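Local coordinates for uncharacterized ParM protein (Staphylococcus aureus, PDB 3JS6) that is an actin-like plasmid segregation protein that forms filaments, probably using nucleotide binding, and is thought to move plasmid copies apart, at residues D50-I55 with I100-R105; I159-M164 with D199-M204; G184-L189 with S290-I295. One frame throughout, in Å; residues are numbered along the deposited sequence.

Interaction 1: residues D50-I55 with I100-R105; sequences DVSEFI and IGLLAR
G101 meets the rim of the F54 ring. G101 C lies 4.1 Å from F54 CE2, near the ring plane. G101 has no side chain, and the helix backbone comes close to the ring here; G101 CA is 7.6 Å from F54 CA. L102 N sits at the same edge, 3.8 Å from F54 CE2. The ring thus points an edge, not a face, at the helix backbone. With chi1 at -58°, F54 CG stands anti to its own carbonyl carbon, and the ring extends from the strand toward the helix.

The side chain of L102 continues the apolar contact. L102 CG and CD2 both meet F54 CZ, CG at 3.8 Å, and the two side chains cross at about a right angle. This is helix-on-sheet packing in the N-terminal half of an actin-like fold. The axes of strand 52-55 and helix 100-104 approach to 10.0 Å, at a steep angle of 109°. F66 and L64 of strand 64-66 also touch F54, and F66 touches L102 as well.

R105 follows at the C-terminal end of the segment. Its chain bends at chi2 and chi3 and brings the guanidinium back toward the strand. R105 NH1 donates to S52 OG at 3.0 Å, with an N-H...O angle of 157°. The hydroxyl lies near the guanidinium plane, at its edge. D146 ties the pair together: its OD1 forms a salt bridge with R105 NH2 and a hydrogen bond with S52 OG.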
loop_
_atom_site.group_PDB
_atom_site.type_symbol
_atom_site.label_atom_id
_atom_site.label_comp_id
_atom_site.label_asym_id
_atom_site.label_seq_id
_atom_site.Cartn_x
_atom_site.Cartn_y
_atom_site.Cartn_z
ATOM N N ASP A 50 -2.394 -20.374 -3.380
ATOM C CA ASP A 50 -1.718 -19.307 -2.650
ATOM C C ASP A 50 -2.726 -18.651 -1.714
ATOM O O ASP A 50 -3.224 -17.539 -1.970
ATOM C CB ASP A 50 -1.143 -18.279 -3.628
ATOM C CG ASP A 50 -0.275 -17.240 -2.928
ATOM O OD1 ASP A 50 0.030 -17.451 -1.729
ATOM O OD2 ASP A 50 0.103 -16.228 -3.570
ATOM N N VAL A 51 -3.071 -19.380 -0.659
ATOM C CA VAL A 51 -4.024 -18.896 0.332
ATOM C C VAL A 51 -3.736 -19.648 1.631
ATOM O O VAL A 51 -3.347 -20.813 1.601
ATOM C CB VAL A 51 -5.492 -19.138 -0.145
ATOM C CG1 VAL A 51 -5.765 -20.625 -0.289
ATOM C CG2 VAL A 51 -6.485 -18.518 0.848
ATOM N N SER A 52 -3.907 -18.980 2.767
ATOM C CA SER A 52 -3.648 -19.603 4.060
ATOM C C SER A 52 -4.833 -19.546 5.014
ATOM O O SER A 52 -5.777 -18.786 4.816
ATOM C CB SER A 52 -2.438 -18.938 4.731
ATOM O OG SER A 52 -1.263 -19.149 3.981
ATOM N N GLU A 53 -4.770 -20.374 6.047
ATOM C CA GLU A 53 -5.811 -20.442 7.064
ATOM C C GLU A 53 -5.268 -19.817 8.318
ATOM O O GLU A 53 -4.130 -20.108 8.709
ATOM C CB GLU A 53 -6.202 -21.891 7.348
ATOM C CG GLU A 53 -6.709 -22.632 6.136
ATOM C CD GLU A 53 -7.151 -24.048 6.471
ATOM O OE1 GLU A 53 -6.615 -24.635 7.442
ATOM O OE2 GLU A 53 -8.026 -24.575 5.755
ATOM N N PHE A 54 -6.079 -18.961 8.944
ATOM C CA PHE A 54 -5.677 -18.262 10.160
ATOM C C PHE A 54 -6.637 -18.480 11.328
ATOM O O PHE A 54 -7.853 -18.272 11.192
ATOM C CB PHE A 54 -5.589 -16.749 9.903
ATOM C CG PHE A 54 -4.631 -16.373 8.813
ATOM C CD1 PHE A 54 -4.958 -16.557 7.470
ATOM C CD2 PHE A 54 -3.379 -15.865 9.133
ATOM C CE1 PHE A 54 -4.035 -16.237 6.470
ATOM C CE2 PHE A 54 -2.461 -15.549 8.137
ATOM C CZ PHE A 54 -2.792 -15.735 6.808
ATOM N N ILE A 55 -6.086 -18.904 12.465
ATOM C CA ILE A 55 -6.877 -19.071 13.692
ATOM C C ILE A 55 -6.261 -18.096 14.683
ATOM O O ILE A 55 -5.059 -18.183 15.002
ATOM C CB ILE A 55 -6.809 -20.499 14.238
ATOM C CG1 ILE A 55 -7.538 -21.444 13.281
ATOM C CG2 ILE A 55 -7.470 -20.563 15.614
ATOM C CD1 ILE A 55 -7.431 -22.908 13.690
ATOM N N ILE A 100 -0.643 -9.513 9.659
ATOM C CA ILE A 100 0.414 -9.643 10.649
ATOM C C ILE A 100 0.825 -11.116 10.696
ATOM O O ILE A 100 2.014 -11.446 10.716
ATOM C CB ILE A 100 -0.073 -9.158 12.031
ATOM C CG1 ILE A 100 -0.115 -7.618 12.022
ATOM C CG2 ILE A 100 0.830 -9.727 13.132
ATOM C CD1 ILE A 100 -0.706 -6.981 13.274
ATOM N N GLY A 101 -0.161 -12.010 10.676
ATOM C CA GLY A 101 0.137 -13.430 10.713
ATOM C C GLY A 101 0.994 -13.925 9.555
ATOM O O GLY A 101 1.891 -14.758 9.751
ATOM N N LEU A 102 0.731 -13.426 8.347
ATOM C CA LEU A 102 1.498 -13.839 7.165
ATOM C C LEU A 102 2.959 -13.441 7.325
ATOM O O LEU A 102 3.856 -14.178 6.930
ATOM C CB LEU A 102 0.972 -13.184 5.880
ATOM C CG LEU A 102 0.031 -13.928 4.932
ATOM C CD1 LEU A 102 -0.085 -13.084 3.642
ATOM C CD2 LEU A 102 0.554 -15.351 4.607
ATOM N N LEU A 103 3.195 -12.252 7.865
ATOM C CA LEU A 103 4.564 -11.823 8.072
ATOM C C LEU A 103 5.207 -12.659 9.188
ATOM O O LEU A 103 6.371 -13.066 9.059
ATOM C CB LEU A 103 4.639 -10.331 8.390
ATOM C CG LEU A 103 4.165 -9.368 7.271
ATOM C CD1 LEU A 103 4.443 -7.915 7.686
ATOM C CD2 LEU A 103 4.883 -9.668 5.942
ATOM N N ALA A 104 4.442 -12.960 10.242
ATOM C CA ALA A 104 4.962 -13.759 11.357
ATOM C C ALA A 104 5.380 -15.147 10.893
ATOM O O ALA A 104 6.375 -15.703 11.370
ATOM C CB ALA A 104 3.903 -13.872 12.503
ATOM N N ARG A 105 4.639 -15.702 9.941
ATOM C CA ARG A 105 4.947 -17.027 9.448
ATOM C C ARG A 105 6.324 -17.068 8.766
ATOM O O ARG A 105 6.908 -18.132 8.610
ATOM C CB ARG A 105 3.869 -17.497 8.466
ATOM C CG ARG A 105 3.898 -19.009 8.200
ATOM C CD ARG A 105 4.373 -19.291 6.782
ATOM N NE ARG A 105 3.487 -18.682 5.788
ATOM C CZ ARG A 105 2.337 -19.213 5.383
ATOM N NH1 ARG A 105 1.596 -18.579 4.481
ATOM N NH2 ARG A 105 1.939 -20.390 5.858
#

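Interaction 2: residues I159-M164 with D199-M204; sequences IVAQPM and DTYQNM
A Met-aromatic contact links the start of helix 162-169 to strand 196-202, and so joins the N-terminal and C-terminal parts of the actin-like fold. M164 is a selenomethionine. M164 SE lies 5.2 Å from the centroid of the Y201 ring, 38° off the ring normal, so the approach is oblique. The chain bends at chi2 (-47°) and carries the terminal methyl to the CD2/CE2 side of the ring, obliquely: M164 CE is 3.9 Å from Y201 CE2. The same methyl, M164 CE, lies 3.5 Å from M204 O, in the turn after the strand.

P163 packs beside M164. P163 CB reaches Y201 CE1 at 4.1 Å, and again the approach is oblique. P163 CG lies 3.2 Å from D199 OD2, a van der Waals contact between a ring methylene and a carboxylate. The charge of D199 is met elsewhere, by a salt bridge from OD1 to R206. At the far end of the tyrosine, A161 CB is 3.9 Å from Y201 OH. No hydrogen bond crosses between the segments, and the join is made by van der Waals packing.

The contact lies where strand 148-161 passes into helix 162-169. V160 bonds through its backbone to T118 and M120, and its side chain packs on Y330 and L333 of helix 325-342. S122 touches A161 and P163. On the other side, D199 pairs with V188 of strand 185-191.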
loop_
_atom_site.group_PDB
_atom_site.type_symbol
_atom_site.label_atom_id
_atom_site.label_comp_id
_atom_site.label_asym_id
_atom_site.label_seq_id
_atom_site.Cartn_x
_atom_site.Cartn_y
_atom_site.Cartn_z
ATOM N N ILE A 159 3.370 5.078 12.954
ATOM C CA ILE A 159 2.444 5.378 11.871
ATOM C C ILE A 159 2.683 6.749 11.233
ATOM O O ILE A 159 2.770 7.753 11.936
ATOM C CB ILE A 159 0.997 5.383 12.380
ATOM C CG1 ILE A 159 0.628 4.024 12.978
ATOM C CG2 ILE A 159 0.077 5.764 11.246
ATOM C CD1 ILE A 159 -0.536 4.091 13.903
ATOM N N VAL A 160 2.794 6.807 9.910
ATOM C CA VAL A 160 2.946 8.110 9.278
ATOM C C VAL A 160 1.898 8.295 8.184
ATOM O O VAL A 160 1.095 7.390 7.929
ATOM C CB VAL A 160 4.351 8.290 8.656
ATOM C CG1 VAL A 160 5.405 8.204 9.753
ATOM C CG2 VAL A 160 4.592 7.263 7.568
ATOM N N ALA A 161 1.887 9.469 7.558
ATOM C CA ALA A 161 0.959 9.724 6.443
ATOM C C ALA A 161 1.451 8.875 5.266
ATOM O O ALA A 161 2.653 8.794 5.016
ATOM C CB ALA A 161 0.973 11.210 6.070
ATOM N N GLN A 162 0.541 8.260 4.523
ATOM C CA GLN A 162 0.942 7.371 3.428
ATOM C C GLN A 162 1.947 7.890 2.410
ATOM O O GLN A 162 2.886 7.170 2.041
ATOM C CB GLN A 162 -0.290 6.855 2.692
ATOM C CG GLN A 162 -1.405 6.484 3.615
ATOM C CD GLN A 162 -2.452 5.640 2.937
ATOM O OE1 GLN A 162 -2.880 5.932 1.810
ATOM N NE2 GLN A 162 -2.879 4.584 3.619
ATOM N N PRO A 163 1.760 9.132 1.920
ATOM C CA PRO A 163 2.714 9.659 0.938
ATOM C C PRO A 163 4.124 9.725 1.509
ATOM O O PRO A 163 5.090 9.749 0.753
ATOM C CB PRO A 163 2.167 11.060 0.613
ATOM C CG PRO A 163 0.695 10.934 0.891
ATOM C CD PRO A 163 0.666 10.092 2.165
HETATM N N MSE A 164 4.241 9.766 2.839
HETATM C CA MSE A 164 5.566 9.845 3.469
HETATM C C MSE A 164 6.382 8.568 3.267
HETATM O O MSE A 164 7.612 8.612 3.187
HETATM C CB MSE A 164 5.453 10.121 4.970
HETATM C CG MSE A 164 6.131 11.407 5.432
HETATM SE SE MSE A 164 7.959 11.718 4.774
HETATM C CE MSE A 164 8.183 13.495 5.539
ATOM N N ASP A 199 0.552 15.180 -3.414
ATOM C CA ASP A 199 0.838 15.574 -2.046
ATOM C C ASP A 199 2.174 16.277 -2.084
ATOM O O ASP A 199 3.179 15.708 -2.527
ATOM C CB ASP A 199 0.921 14.345 -1.125
ATOM C CG ASP A 199 -0.446 13.826 -0.746
ATOM O OD1 ASP A 199 -1.134 14.483 0.051
ATOM O OD2 ASP A 199 -0.852 12.773 -1.268
ATOM N N THR A 200 2.183 17.510 -1.608
ATOM C CA THR A 200 3.391 18.324 -1.619
ATOM C C THR A 200 3.979 18.522 -0.232
ATOM O O THR A 200 3.265 18.743 0.742
ATOM C CB THR A 200 3.083 19.662 -2.295
ATOM O OG1 THR A 200 2.791 19.409 -3.680
ATOM C CG2 THR A 200 4.247 20.617 -2.199
ATOM N N TYR A 201 5.295 18.411 -0.160
ATOM C CA TYR A 201 6.033 18.533 1.083
ATOM C C TYR A 201 7.097 19.606 0.967
ATOM O O TYR A 201 7.763 19.721 -0.056
ATOM C CB TYR A 201 6.703 17.184 1.417
ATOM C CG TYR A 201 5.758 16.136 1.961
ATOM C CD1 TYR A 201 4.793 15.530 1.155
ATOM C CD2 TYR A 201 5.793 15.796 3.310
ATOM C CE1 TYR A 201 3.878 14.607 1.693
ATOM C CE2 TYR A 201 4.897 14.890 3.853
ATOM C CZ TYR A 201 3.937 14.302 3.047
ATOM O OH TYR A 201 3.031 13.434 3.626
ATOM N N GLN A 202 7.262 20.385 2.024
ATOM C CA GLN A 202 8.278 21.426 2.058
ATOM C C GLN A 202 8.966 21.300 3.416
ATOM O O GLN A 202 8.308 21.315 4.472
ATOM C CB GLN A 202 7.643 22.809 1.912
ATOM C CG GLN A 202 8.625 23.970 2.118
ATOM C CD GLN A 202 9.399 24.332 0.863
ATOM O OE1 GLN A 202 8.822 24.794 -0.116
ATOM N NE2 GLN A 202 10.713 24.126 0.892
ATOM N N ASN A 203 10.281 21.156 3.392
ATOM C CA ASN A 203 11.046 21.002 4.630
ATOM C C ASN A 203 10.405 19.922 5.479
ATOM O O ASN A 203 10.101 20.132 6.661
ATOM C CB ASN A 203 11.103 22.320 5.418
ATOM C CG ASN A 203 11.604 23.485 4.571
ATOM O OD1 ASN A 203 12.351 23.294 3.614
ATOM N ND2 ASN A 203 11.197 24.698 4.928
HETATM N N MSE A 204 10.151 18.784 4.838
HETATM C CA MSE A 204 9.588 17.608 5.482
HETATM C C MSE A 204 8.187 17.700 6.010
HETATM O O MSE A 204 7.741 16.787 6.702
HETATM C CB MSE A 204 10.495 17.153 6.622
HETATM C CG MSE A 204 11.870 16.729 6.154
HETATM SE SE MSE A 204 12.924 15.969 7.573
HETATM C CE MSE A 204 13.264 17.659 8.559
#

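Interaction 3: residues G184-L189 with S290-I295; sequences GKYSVL and SIDRII
D292 CG stands anti to its carbonyl carbon (chi1 -58°), which turns the carboxylate toward the backbone of K185. K185 N donates to D292 OD2 at 2.7 Å, on the anti side of the carboxylate and tilted out of its plane. D292 N returns a bond to K185 O at 2.8 Å. The backbone of K185 is therefore held by both the side chain and the main chain of D292.

With chi1 at -64°, Y186 lays one ring face over D292 CB, and R293 lies alongside, pointing the same way. D292 CB makes a CH-pi contact with this face of the Y186 ring, 4.2 Å from its centroid. R293 CB lies 3.5 Å from Y186 CD2.

Beyond this, the strands pair in parallel. S187 N donates to R293 O, and S187 O accepts from I295 N at 2.8 Å. L189 N then reaches I295 O at 2.7 Å, nearly straight, with an N-H...O angle of 168°. L189 CB also packs on I294 CG2.

These are two inner strands of the mixed five-stranded sheet central to the C-terminal actin-like half, flanked by strands 196-202 and 316-317. F281 of helix 263-284 packs on the face with S187 and I294. L167 of helix 162-169 packs on the opposite face, against Y186, V188 and I295.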
loop_
_atom_site.group_PDB
_atom_site.type_symbol
_atom_site.label_atom_id
_atom_site.label_comp_id
_atom_site.label_asym_id
_atom_site.label_seq_id
_atom_site.Cartn_x
_atom_site.Cartn_y
_atom_site.Cartn_z
ATOM N N GLY A 184 13.850 20.854 1.257
ATOM C CA GLY A 184 13.456 20.916 -0.131
ATOM C C GLY A 184 11.968 20.831 -0.309
ATOM O O GLY A 184 11.226 20.682 0.656
ATOM N N LYS A 185 11.529 20.949 -1.558
ATOM C CA LYS A 185 10.114 20.875 -1.901
ATOM C C LYS A 185 9.953 19.658 -2.803
ATOM O O LYS A 185 10.639 19.527 -3.829
ATOM C CB LYS A 185 9.685 22.144 -2.623
ATOM C CG LYS A 185 8.206 22.237 -2.893
ATOM C CD LYS A 185 7.838 23.669 -3.246
ATOM C CE LYS A 185 6.406 23.788 -3.721
ATOM N NZ LYS A 185 6.002 25.211 -3.836
ATOM N N TYR A 186 9.068 18.754 -2.405
ATOM C CA TYR A 186 8.868 17.523 -3.162
ATOM C C TYR A 186 7.411 17.236 -3.296
ATOM O O TYR A 186 6.633 17.561 -2.403
ATOM C CB TYR A 186 9.491 16.330 -2.432
ATOM C CG TYR A 186 10.983 16.403 -2.301
ATOM C CD1 TYR A 186 11.573 17.312 -1.435
ATOM C CD2 TYR A 186 11.810 15.599 -3.086
ATOM C CE1 TYR A 186 12.964 17.423 -1.352
ATOM C CE2 TYR A 186 13.196 15.702 -3.014
ATOM C CZ TYR A 186 13.762 16.616 -2.145
ATOM O OH TYR A 186 15.125 16.733 -2.055
ATOM N N SER A 187 7.038 16.583 -4.389
ATOM C CA SER A 187 5.649 16.238 -4.561
ATOM C C SER A 187 5.567 14.778 -4.913
ATOM O O SER A 187 6.463 14.216 -5.549
ATOM C CB SER A 187 4.998 17.087 -5.656
ATOM O OG SER A 187 4.905 18.448 -5.261
ATOM N N VAL A 188 4.514 14.155 -4.434
ATOM C CA VAL A 188 4.269 12.757 -4.733
ATOM C C VAL A 188 3.057 12.784 -5.650
ATOM O O VAL A 188 1.993 13.256 -5.240
ATOM C CB VAL A 188 3.907 11.953 -3.480
ATOM C CG1 VAL A 188 3.566 10.486 -3.885
ATOM C CG2 VAL A 188 5.068 11.991 -2.493
ATOM N N LEU A 189 3.248 12.307 -6.880
ATOM C CA LEU A 189 2.216 12.252 -7.918
ATOM C C LEU A 189 1.780 10.786 -8.042
ATOM O O LEU A 189 2.454 9.963 -8.672
ATOM C CB LEU A 189 2.809 12.782 -9.248
ATOM C CG LEU A 189 1.995 12.541 -10.528
ATOM C CD1 LEU A 189 0.616 13.165 -10.371
ATOM C CD2 LEU A 189 2.720 13.128 -11.747
ATOM N N SER A 290 10.749 25.340 -8.938
ATOM C CA SER A 290 10.887 25.494 -7.499
ATOM C C SER A 290 10.732 24.111 -6.848
ATOM O O SER A 290 10.917 23.943 -5.648
ATOM C CB SER A 290 9.805 26.435 -6.960
ATOM O OG SER A 290 8.506 25.891 -7.146
ATOM N N ILE A 291 10.386 23.117 -7.649
ATOM C CA ILE A 291 10.206 21.773 -7.123
ATOM C C ILE A 291 11.491 20.962 -7.287
ATOM O O ILE A 291 12.065 20.915 -8.367
ATOM C CB ILE A 291 9.033 21.104 -7.833
ATOM C CG1 ILE A 291 7.789 21.985 -7.655
ATOM C CG2 ILE A 291 8.771 19.720 -7.242
ATOM C CD1 ILE A 291 6.636 21.650 -8.607
ATOM N N ASP A 292 11.953 20.332 -6.212
ATOM C CA ASP A 292 13.186 19.547 -6.283
ATOM C C ASP A 292 12.989 18.174 -6.903
ATOM O O ASP A 292 13.895 17.641 -7.531
ATOM C CB ASP A 292 13.801 19.417 -4.894
ATOM C CG ASP A 292 14.100 20.769 -4.278
ATOM O OD1 ASP A 292 14.653 21.622 -5.003
ATOM O OD2 ASP A 292 13.787 20.986 -3.083
ATOM N N ARG A 293 11.809 17.595 -6.721
ATOM C CA ARG A 293 11.529 16.278 -7.299
ATOM C C ARG A 293 10.041 15.976 -7.203
ATOM O O ARG A 293 9.353 16.416 -6.285
ATOM C CB ARG A 293 12.297 15.179 -6.541
ATOM C CG ARG A 293 12.635 13.897 -7.338
ATOM C CD ARG A 293 13.733 14.168 -8.400
ATOM N NE ARG A 293 14.936 14.770 -7.812
ATOM C CZ ARG A 293 15.874 14.103 -7.138
ATOM N NH1 ARG A 293 15.779 12.789 -6.964
ATOM N NH2 ARG A 293 16.896 14.759 -6.600
ATOM N N ILE A 294 9.551 15.231 -8.166
ATOM C CA ILE A 294 8.175 14.795 -8.170
ATOM C C ILE A 294 8.326 13.299 -8.328
ATOM O O ILE A 294 8.864 12.815 -9.340
ATOM C CB ILE A 294 7.395 15.375 -9.378
ATOM C CG1 ILE A 294 7.255 16.896 -9.235
ATOM C CG2 ILE A 294 6.063 14.697 -9.480
ATOM C CD1 ILE A 294 6.743 17.595 -10.512
ATOM N N ILE A 295 7.893 12.557 -7.321
ATOM C CA ILE A 295 7.980 11.108 -7.351
ATOM C C ILE A 295 6.681 10.645 -7.993
ATOM O O ILE A 295 5.582 11.038 -7.567
ATOM C CB ILE A 295 8.106 10.541 -5.904
ATOM C CG1 ILE A 295 9.501 10.833 -5.333
ATOM C CG2 ILE A 295 7.954 9.054 -5.898
ATOM C CD1 ILE A 295 9.674 12.147 -4.723
#

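How the interactions relate
Interactions 2 and 3 are neighbours, with centres about 11 Å apart. Segment 199-204 lies in the sheet of interaction 3, and a backbone bond from Y201 N to Y186 O, at 2.7 Å, joins the two contacts. Interaction 1 lies on the opposite side of the chain's centre, about 31 Å from interaction 2 and about 37 Å from interaction 3, centre to centre. Its strand 52-56 is in the same sheet as strand 148-161. Interactions 1 and 3 are buried; interaction 2 is partly buried. Chemistry follows place: main-chain pairing within a sheet in 3, helix-on-strand packing plus one polar bond in 1, and van der Waals packing between the two halves in 2.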